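Side-chain contacts in secondary thiamine-phosphate synthase enzyme (Thermus thermophilus, PDB 2CU5), which probably acts as a secondary thiamine-phosphate synthase, though its physiological role is unproven, and belongs to the UPF0047 (YjbQ) family: residues E14-I19 and T54-L59; L36-P39 and G44-V47; E65-H70 and H84-L89. All coordinates share one frame; numbering follows the deposited sequence.

Interaction 1 (E14-I19 and T54-L59); sequences EGFVNI and TVAQDL
Phe16 meets helix 53-66 through ring atoms CD2, CE2 and CZ, the helix atoms approaching obliquely, and the contact is wholly apolar in its side chains. CD2 touches the methyl of Ala56, with 3.8 Å from Phe16 CD2 to Ala56 CB. One atom further along the ring, Phe16 CE2 lies 3.8 Å from Leu59 CB. The same CE2 also brushes the helix backbone, 3.8 Å from Ala56 O. At the far end of the ring, CZ reaches the leucine branch, with 4.1 Å between Phe16 CZ and Leu59 CD1. The Phe16 and Leu59 side chains cross at about a right angle. No hydrogen bond joins the segments, and Phe16 supplies 72 of the 134 Å² buried between them.

Two features place the ring. CG sits beside the backbone N and opposite the carbonyl carbon (chi1 -72°), which carries the ring out from a strand whose Phe16 CB already points at the helix. On the helix, Ala56 and Leu59 are three residues apart and therefore present one face, where the small alanine is consistent with the close approach of the backbones, 6.7 Å between Phe16 CA and Ala56 CA.

The arrangement is a helix packed against an edge strand: 15-18 is, within this chain, an outer strand of the three-stranded antiparallel sheet, bonded through its backbone to strand 110-115. Val17, the next residue after Phe16, turns instead to Val9 and Thr11 of strand 5-11 in the other sheet.

The assembly completes the surroundings. Leu88 of the second subunit packs on Phe16 and Leu85 of that subunit on Leu59, while the Asp58 carboxylate accepts hydrogen bonds from the backbone N atoms of Arg75 and His76 of the same neighbour.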
loop_
_atom_site.group_PDB
_atom_site.type_symbol
_atom_site.label_atom_id
_atom_site.label_comp_id
_atom_site.label_asym_id
_atom_site.label_seq_id
_atom_site.Cartn_x
_atom_site.Cartn_y
_atom_site.Cartn_z
ATOM N N GLU A 14 -11.797 -17.355 -2.046
ATOM C CA GLU A 14 -11.163 -16.285 -1.298
ATOM C C GLU A 14 -10.126 -16.875 -0.363
ATOM O O GLU A 14 -10.332 -17.944 0.220
ATOM C CB GLU A 14 -12.197 -15.467 -0.508
ATOM C CG GLU A 14 -12.559 -16.002 0.869
ATOM C CD GLU A 14 -13.241 -14.947 1.732
ATOM O OE1 GLU A 14 -13.517 -15.226 2.919
ATOM O OE2 GLU A 14 -13.500 -13.834 1.225
ATOM N N GLY A 15 -9.001 -16.183 -0.238
ATOM C CA GLY A 15 -7.945 -16.660 0.627
ATOM C C GLY A 15 -6.590 -16.083 0.278
ATOM O O GLY A 15 -6.428 -15.391 -0.726
ATOM N N PHE A 16 -5.616 -16.364 1.135
ATOM C CA PHE A 16 -4.253 -15.898 0.942
ATOM C C PHE A 16 -3.442 -17.063 0.392
ATOM O O PHE A 16 -3.264 -18.083 1.065
ATOM C CB PHE A 16 -3.662 -15.438 2.274
ATOM C CG PHE A 16 -4.228 -14.143 2.773
ATOM C CD1 PHE A 16 -3.704 -12.928 2.343
ATOM C CD2 PHE A 16 -5.295 -14.132 3.665
ATOM C CE1 PHE A 16 -4.234 -11.717 2.794
ATOM C CE2 PHE A 16 -5.831 -12.923 4.121
ATOM C CZ PHE A 16 -5.297 -11.718 3.683
ATOM N N VAL A 17 -2.975 -16.916 -0.842
ATOM C CA VAL A 17 -2.183 -17.959 -1.485
ATOM C C VAL A 17 -0.712 -17.602 -1.330
ATOM O O VAL A 17 -0.278 -16.535 -1.760
ATOM C CB VAL A 17 -2.526 -18.069 -2.987
ATOM C CG1 VAL A 17 -1.746 -19.216 -3.618
ATOM C CG2 VAL A 17 -4.021 -18.284 -3.162
ATOM N N ASN A 18 0.045 -18.501 -0.709
ATOM C CA ASN A 18 1.471 -18.290 -0.480
ATOM C C ASN A 18 2.231 -18.475 -1.796
ATOM O O ASN A 18 2.344 -19.589 -2.300
ATOM C CB ASN A 18 1.977 -19.296 0.556
ATOM C CG ASN A 18 3.370 -18.967 1.052
ATOM O OD1 ASN A 18 4.218 -18.511 0.287
ATOM N ND2 ASN A 18 3.615 -19.197 2.338
ATOM N N ILE A 19 2.753 -17.387 -2.346
ATOM C CA ILE A 19 3.478 -17.449 -3.613
ATOM C C ILE A 19 4.968 -17.168 -3.452
ATOM O O ILE A 19 5.669 -16.899 -4.427
ATOM C CB ILE A 19 2.908 -16.430 -4.608
ATOM C CG1 ILE A 19 3.077 -15.016 -4.036
ATOM C CG2 ILE A 19 1.430 -16.749 -4.891
ATOM C CD1 ILE A 19 2.705 -13.902 -4.990
ATOM N N THR A 54 -4.293 -19.189 11.582
ATOM C CA THR A 54 -5.351 -18.321 12.086
ATOM C C THR A 54 -5.149 -16.846 11.759
ATOM O O THR A 54 -6.115 -16.082 11.730
ATOM C CB THR A 54 -5.535 -18.498 13.609
ATOM O OG1 THR A 54 -4.330 -18.142 14.297
ATOM C CG2 THR A 54 -5.882 -19.949 13.922
ATOM N N VAL A 55 -3.907 -16.443 11.503
ATOM C CA VAL A 55 -3.639 -15.053 11.152
ATOM C C VAL A 55 -4.384 -14.734 9.851
ATOM O O VAL A 55 -5.110 -13.739 9.764
ATOM C CB VAL A 55 -2.113 -14.788 10.979
ATOM C CG1 VAL A 55 -1.879 -13.446 10.296
ATOM C CG2 VAL A 55 -1.431 -14.778 12.341
ATOM N N ALA A 56 -4.228 -15.591 8.848
ATOM C CA ALA A 56 -4.904 -15.383 7.572
ATOM C C ALA A 56 -6.417 -15.457 7.771
ATOM O O ALA A 56 -7.169 -14.687 7.183
ATOM C CB ALA A 56 -4.450 -16.436 6.549
ATOM N N GLN A 57 -6.852 -16.393 8.603
ATOM C CA GLN A 57 -8.271 -16.562 8.887
ATOM C C GLN A 57 -8.878 -15.278 9.457
ATOM O O GLN A 57 -9.919 -14.810 8.987
ATOM C CB GLN A 57 -8.467 -17.715 9.870
ATOM C CG GLN A 57 -8.228 -19.090 9.257
ATOM C CD GLN A 57 -8.151 -20.182 10.304
ATOM O OE1 GLN A 57 -8.864 -20.143 11.307
ATOM N NE2 GLN A 57 -7.291 -21.171 10.071
ATOM N N ASP A 58 -8.227 -14.708 10.466
ATOM C CA ASP A 58 -8.730 -13.480 11.069
ATOM C C ASP A 58 -8.666 -12.298 10.102
ATOM O O ASP A 58 -9.555 -11.444 10.105
ATOM C CB ASP A 58 -7.960 -13.153 12.354
ATOM C CG ASP A 58 -8.266 -14.124 13.484
ATOM O OD1 ASP A 58 -9.125 -15.007 13.296
ATOM O OD2 ASP A 58 -7.650 -14.001 14.563
ATOM N N LEU A 59 -7.627 -12.241 9.270
ATOM C CA LEU A 59 -7.510 -11.147 8.310
ATOM C C LEU A 59 -8.694 -11.138 7.348
ATOM O O LEU A 59 -9.305 -10.092 7.108
ATOM C CB LEU A 59 -6.202 -11.257 7.511
ATOM C CG LEU A 59 -4.913 -10.890 8.251
ATOM C CD1 LEU A 59 -3.693 -11.215 7.376
ATOM C CD2 LEU A 59 -4.943 -9.411 8.611
#

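Interaction 2 (L36-P39 and G44-V47)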
loop_
_atom_site.group_PDB
_atom_site.type_symbol
_atom_site.label_atom_id
_atom_site.label_comp_id
_atom_site.label_asym_id
_atom_site.label_seq_id
_atom_site.Cartn_x
_atom_site.Cartn_y
_atom_site.Cartn_z
ATOM N N LEU A 36 6.864 -6.911 -7.845
ATOM C CA LEU A 36 5.733 -7.814 -8.045
ATOM C C LEU A 36 4.480 -6.989 -8.303
ATOM O O LEU A 36 4.263 -5.961 -7.654
ATOM C CB LEU A 36 5.505 -8.690 -6.814
ATOM C CG LEU A 36 6.629 -9.620 -6.356
ATOM C CD1 LEU A 36 6.145 -10.388 -5.144
ATOM C CD2 LEU A 36 7.020 -10.583 -7.481
ATOM N N PHE A 37 3.647 -7.451 -9.230
ATOM C CA PHE A 37 2.426 -6.729 -9.580
ATOM C C PHE A 37 1.307 -7.666 -10.034
ATOM O O PHE A 37 1.557 -8.650 -10.731
ATOM C CB PHE A 37 2.755 -5.737 -10.710
ATOM C CG PHE A 37 1.589 -4.892 -11.171
ATOM C CD1 PHE A 37 1.106 -3.847 -10.383
ATOM C CD2 PHE A 37 1.002 -5.117 -12.414
ATOM C CE1 PHE A 37 0.060 -3.038 -10.829
ATOM C CE2 PHE A 37 -0.044 -4.316 -12.873
ATOM C CZ PHE A 37 -0.518 -3.269 -12.079
ATOM N N VAL A 38 0.077 -7.385 -9.614
ATOM C CA VAL A 38 -1.056 -8.174 -10.088
ATOM C C VAL A 38 -1.854 -7.222 -10.977
ATOM O O VAL A 38 -2.286 -6.154 -10.540
ATOM C CB VAL A 38 -1.978 -8.719 -8.943
ATOM C CG1 VAL A 38 -1.332 -9.924 -8.287
ATOM C CG2 VAL A 38 -2.261 -7.632 -7.918
ATOM N N PRO A 39 -2.023 -7.577 -12.258
ATOM C CA PRO A 39 -2.771 -6.729 -13.187
ATOM C C PRO A 39 -4.262 -6.994 -13.026
ATOM O O PRO A 39 -4.969 -7.222 -14.004
ATOM C CB PRO A 39 -2.247 -7.179 -14.539
ATOM C CG PRO A 39 -2.097 -8.669 -14.320
ATOM C CD PRO A 39 -1.446 -8.742 -12.955
ATOM N N GLY A 44 -5.213 -8.881 -4.347
ATOM C CA GLY A 44 -4.092 -8.032 -3.979
ATOM C C GLY A 44 -2.836 -8.799 -3.616
ATOM O O GLY A 44 -2.803 -10.025 -3.681
ATOM N N LEU A 45 -1.793 -8.060 -3.252
ATOM C CA LEU A 45 -0.521 -8.651 -2.850
ATOM C C LEU A 45 -0.174 -8.093 -1.483
ATOM O O LEU A 45 -0.302 -6.894 -1.247
ATOM C CB LEU A 45 0.592 -8.286 -3.834
ATOM C CG LEU A 45 0.535 -8.930 -5.217
ATOM C CD1 LEU A 45 1.588 -8.296 -6.115
ATOM C CD2 LEU A 45 0.746 -10.438 -5.086
ATOM N N THR A 46 0.273 -8.959 -0.584
ATOM C CA THR A 46 0.622 -8.519 0.752
ATOM C C THR A 46 1.697 -9.415 1.335
ATOM O O THR A 46 1.909 -10.544 0.874
ATOM C CB THR A 46 -0.618 -8.557 1.694
ATOM O OG1 THR A 46 -0.281 -7.992 2.967
ATOM C CG2 THR A 46 -1.085 -9.987 1.906
ATOM N N VAL A 47 2.396 -8.890 2.332
ATOM C CA VAL A 47 3.412 -9.655 3.035
ATOM C C VAL A 47 2.847 -9.829 4.441
ATOM O O VAL A 47 2.621 -8.848 5.148
ATOM C CB VAL A 47 4.756 -8.901 3.127
ATOM C CG1 VAL A 47 5.717 -9.692 3.997
ATOM C CG2 VAL A 47 5.351 -8.699 1.729
#
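Leu45 and Val38 are brought together by similar first torsions: CG of Leu45 (chi1 -71°) and CG1 of Val38 (chi1 -78°) each lie beside the backbone N and opposite the carbonyl carbon. Both CB atoms point across the interface, and the two side chains meet tip to tip. The tightest approach is 3.7 Å between Val38 CG1 and Leu45 CG. Leu45 CD2 also reaches this valine methyl, at 3.9 Å from Val38 CG1, while the second methyl is looser, Val38 CG2 standing 4.1 Å from Leu45 CG.

The other leucine branch has a different target. With CD1 extended away from CA (chi2 172°), it settles against the peptide link between Leu36 and Phe37. Leu45 CD1 is 3.8 Å from Phe37 N and 3.9 Å from Leu36 C. It also grazes the start of the Leu36 side chain, 4.0 Å from Leu36 CB. Leu45 thus contributes 79 of the 176 Å² buried between the segments.

This is face-to-face packing of two antiparallel sheets in a beta sandwich. Strand 32-37 lies in the five-stranded sheet and strand 43-48 in the three-stranded one, so no hydrogen bond passes between the segments: Leu36 pairs through its backbone with Leu94, and Gly44 with Ala114. The short connection 38-42 carries the chain from one layer to the other.

Phe37 points its CB away from this interior, and its ring meets that of Trp125. Leu94 packs against Leu45, extending the apolar interior around its branches. Just past strand 32-37, the carbonyl O of Val38 accepts a hydrogen bond from Gln109 NE2 of the third subunit.

Interaction 3 (E65-H70 and H84-L89); sequences ELAPRH and HLKSLL
Lys86, on helix 81-90, lays its aliphatic chain against Ala67, the first residue to leave helical geometry after helix 53-66. The motif is helix packing: the flank of one helix closes over the C-terminal end of another, with the connection 67-80 between them.

From CB, which points across rather than at Ala67, the lysine sets CG beside its own backbone N (chi1 -66°) and then runs extended to the end. CG is the first atom to touch, with 3.8 Å between Lys86 CG and Ala67 CB. CD continues the line, and CE returns to the same methyl, Lys86 CE lying 3.8 Å from Ala67 CB. CE also approaches the backbone, 3.5 Å from Ala67 O. The ammonium does not bond this carbonyl directly: Lys86 NZ and Ala67 O are 4.0 Å apart. A water fills the role, accepting from Lys86 NZ at 2.7 Å and donating to Ala67 O at 2.8 Å. Exchanging Lys86 for an alanine, which removes CG onward, would probably cost this water the N-H it accepts and open a gap beside the Ala67 methyl.

Ala67 is held from a second direction by Leu85, the preceding residue on the helix. Leu85 CD2 comes to 3.9 Å from Ala67 CB, so the methyl of Ala67 touches two successive side chains of the helix. Leu66 packs on Leu66 of the second subunit, and Leu89 on Leu89 of that subunit; Pro68 O accepts a hydrogen bond from Arg62 NH1 of the third, which places the helix pair within the trimer. At the bridging water, the lines to Lys86 NZ and Ala67 O meet at close to a right angle, about 93°.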
loop_
_atom_site.group_PDB
_atom_site.type_symbol
_atom_site.label_atom_id
_atom_site.label_comp_id
_atom_site.label_asym_id
_atom_site.label_seq_id
_atom_site.Cartn_x
_atom_site.Cartn_y
_atom_site.Cartn_z
ATOM N N GLU A 65 -15.789 -7.829 7.242
ATOM C CA GLU A 65 -16.580 -6.925 8.065
ATOM C C GLU A 65 -16.369 -5.493 7.585
ATOM O O GLU A 65 -17.289 -4.676 7.609
ATOM C CB GLU A 65 -16.190 -7.078 9.545
ATOM C CG GLU A 65 -16.326 -8.519 10.057
ATOM C CD GLU A 65 -16.017 -8.671 11.538
ATOM O OE1 GLU A 65 -15.002 -8.115 11.999
ATOM O OE2 GLU A 65 -16.783 -9.363 12.242
ATOM N N LEU A 66 -15.158 -5.195 7.124
ATOM C CA LEU A 66 -14.855 -3.861 6.625
ATOM C C LEU A 66 -15.415 -3.679 5.217
ATOM O O LEU A 66 -15.831 -2.582 4.837
ATOM C CB LEU A 66 -13.342 -3.631 6.614
ATOM C CG LEU A 66 -12.652 -3.636 7.982
ATOM C CD1 LEU A 66 -11.178 -3.357 7.805
ATOM C CD2 LEU A 66 -13.287 -2.585 8.880
ATOM N N ALA A 67 -15.432 -4.763 4.450
ATOM C CA ALA A 67 -15.935 -4.732 3.081
ATOM C C ALA A 67 -16.927 -5.865 2.842
ATOM O O ALA A 67 -16.604 -6.859 2.202
ATOM C CB ALA A 67 -14.766 -4.842 2.097
ATOM N N PRO A 68 -18.154 -5.733 3.370
ATOM C CA PRO A 68 -19.156 -6.786 3.176
ATOM C C PRO A 68 -19.580 -6.921 1.719
ATOM O O PRO A 68 -19.638 -5.936 0.987
ATOM C CB PRO A 68 -20.306 -6.342 4.078
ATOM C CG PRO A 68 -20.187 -4.840 4.046
ATOM C CD PRO A 68 -18.697 -4.627 4.178
ATOM N N ARG A 69 -19.878 -8.148 1.307
ATOM C CA ARG A 69 -20.305 -8.415 -0.062
ATOM C C ARG A 69 -21.652 -7.744 -0.302
ATOM O O ARG A 69 -21.877 -7.107 -1.332
ATOM C CB ARG A 69 -20.443 -9.925 -0.277
ATOM C CG ARG A 69 -19.174 -10.725 -0.019
ATOM C CD ARG A 69 -19.474 -12.217 0.087
ATOM N NE ARG A 69 -18.272 -13.020 0.305
ATOM C CZ ARG A 69 -17.401 -13.339 -0.648
ATOM N NH1 ARG A 69 -17.595 -12.930 -1.893
ATOM N NH2 ARG A 69 -16.331 -14.065 -0.356
ATOM N N HIS A 70 -22.538 -7.898 0.675
ATOM C CA HIS A 70 -23.886 -7.349 0.626
ATOM C C HIS A 70 -23.930 -5.882 1.034
ATOM O O HIS A 70 -23.712 -5.540 2.193
ATOM C CB HIS A 70 -24.798 -8.173 1.547
ATOM C CG HIS A 70 -26.194 -7.641 1.664
ATOM N ND1 HIS A 70 -27.081 -7.633 0.608
ATOM C CD2 HIS A 70 -26.856 -7.102 2.716
ATOM C CE1 HIS A 70 -28.230 -7.114 1.006
ATOM N NE2 HIS A 70 -28.120 -6.783 2.280
ATOM N N HIS A 84 -13.226 -5.129 -4.842
ATOM C CA HIS A 84 -12.494 -3.999 -5.391
ATOM C C HIS A 84 -11.924 -3.216 -4.216
ATOM O O HIS A 84 -10.777 -2.777 -4.247
ATOM C CB HIS A 84 -13.421 -3.109 -6.228
ATOM C CG HIS A 84 -13.643 -3.612 -7.620
ATOM N ND1 HIS A 84 -12.787 -3.324 -8.662
ATOM C CD2 HIS A 84 -14.610 -4.406 -8.136
ATOM C CE1 HIS A 84 -13.219 -3.918 -9.761
ATOM N NE2 HIS A 84 -14.324 -4.580 -9.469
ATOM N N LEU A 85 -12.728 -3.056 -3.169
ATOM C CA LEU A 85 -12.271 -2.334 -1.994
ATOM C C LEU A 85 -11.151 -3.074 -1.268
ATOM O O LEU A 85 -10.155 -2.467 -0.881
ATOM C CB LEU A 85 -13.432 -2.081 -1.024
ATOM C CG LEU A 85 -13.024 -1.330 0.251
ATOM C CD1 LEU A 85 -12.411 0.023 -0.106
ATOM C CD2 LEU A 85 -14.249 -1.138 1.147
ATOM N N LYS A 86 -11.305 -4.382 -1.074
ATOM C CA LYS A 86 -10.268 -5.138 -0.386
ATOM C C LYS A 86 -8.948 -5.032 -1.148
ATOM O O LYS A 86 -7.873 -4.971 -0.543
ATOM C CB LYS A 86 -10.678 -6.598 -0.242
ATOM C CG LYS A 86 -11.881 -6.795 0.667
ATOM C CD LYS A 86 -12.313 -8.235 0.690
ATOM C CE LYS A 86 -13.558 -8.419 1.556
ATOM N NZ LYS A 86 -14.033 -9.816 1.442
ATOM N N SER A 87 -9.048 -4.996 -2.472
ATOM C CA SER A 87 -7.878 -4.880 -3.337
ATOM C C SER A 87 -7.210 -3.522 -3.144
ATOM O O SER A 87 -5.990 -3.435 -3.006
ATOM C CB SER A 87 -8.289 -5.060 -4.804
ATOM O OG SER A 87 -7.213 -4.784 -5.683
ATOM N N LEU A 88 -8.017 -2.462 -3.139
ATOM C CA LEU A 88 -7.507 -1.107 -2.945
ATOM C C LEU A 88 -6.821 -0.982 -1.589
ATOM O O LEU A 88 -5.763 -0.355 -1.466
ATOM C CB LEU A 88 -8.663 -0.097 -3.038
ATOM C CG LEU A 88 -8.384 1.392 -2.791
ATOM C CD1 LEU A 88 -9.449 2.215 -3.504
ATOM C CD2 LEU A 88 -8.383 1.700 -1.303
ATOM N N LEU A 89 -7.424 -1.590 -0.574
ATOM C CA LEU A 89 -6.891 -1.538 0.784
ATOM C C LEU A 89 -5.608 -2.331 0.958
ATOM O O LEU A 89 -4.717 -1.935 1.714
ATOM C CB LEU A 89 -7.931 -2.064 1.780
ATOM C CG LEU A 89 -9.197 -1.227 1.950
ATOM C CD1 LEU A 89 -10.168 -1.949 2.898
ATOM C CD2 LEU A 89 -8.838 0.136 2.502
HETATM O O HOH W 1 -16.597 -9.681 2.234
#

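Interactions 1 and 3 use the two ends of helix 53-66, their centres about 15 Å apart. Glu14 comes near both: Glu14 OE2 lies 3.3 Å from Arg69 NH2, a long and weak ion pair, and 4.1 Å from Lys86 NZ without bonding it, so two cationic groups gather near one carboxylate. Interaction 2 is nested within the chain loop closed by interaction 1, with centres about 14 Å apart. They touch where Phe16 CE1 meets Thr46 CG2 at 3.7 Å and Ile19 CD1 meets Leu45 CD2 at 4.0 Å. Interactions 2 and 3 do not touch, their nearest atoms being about 5 Å apart. All three also reach the second subunit.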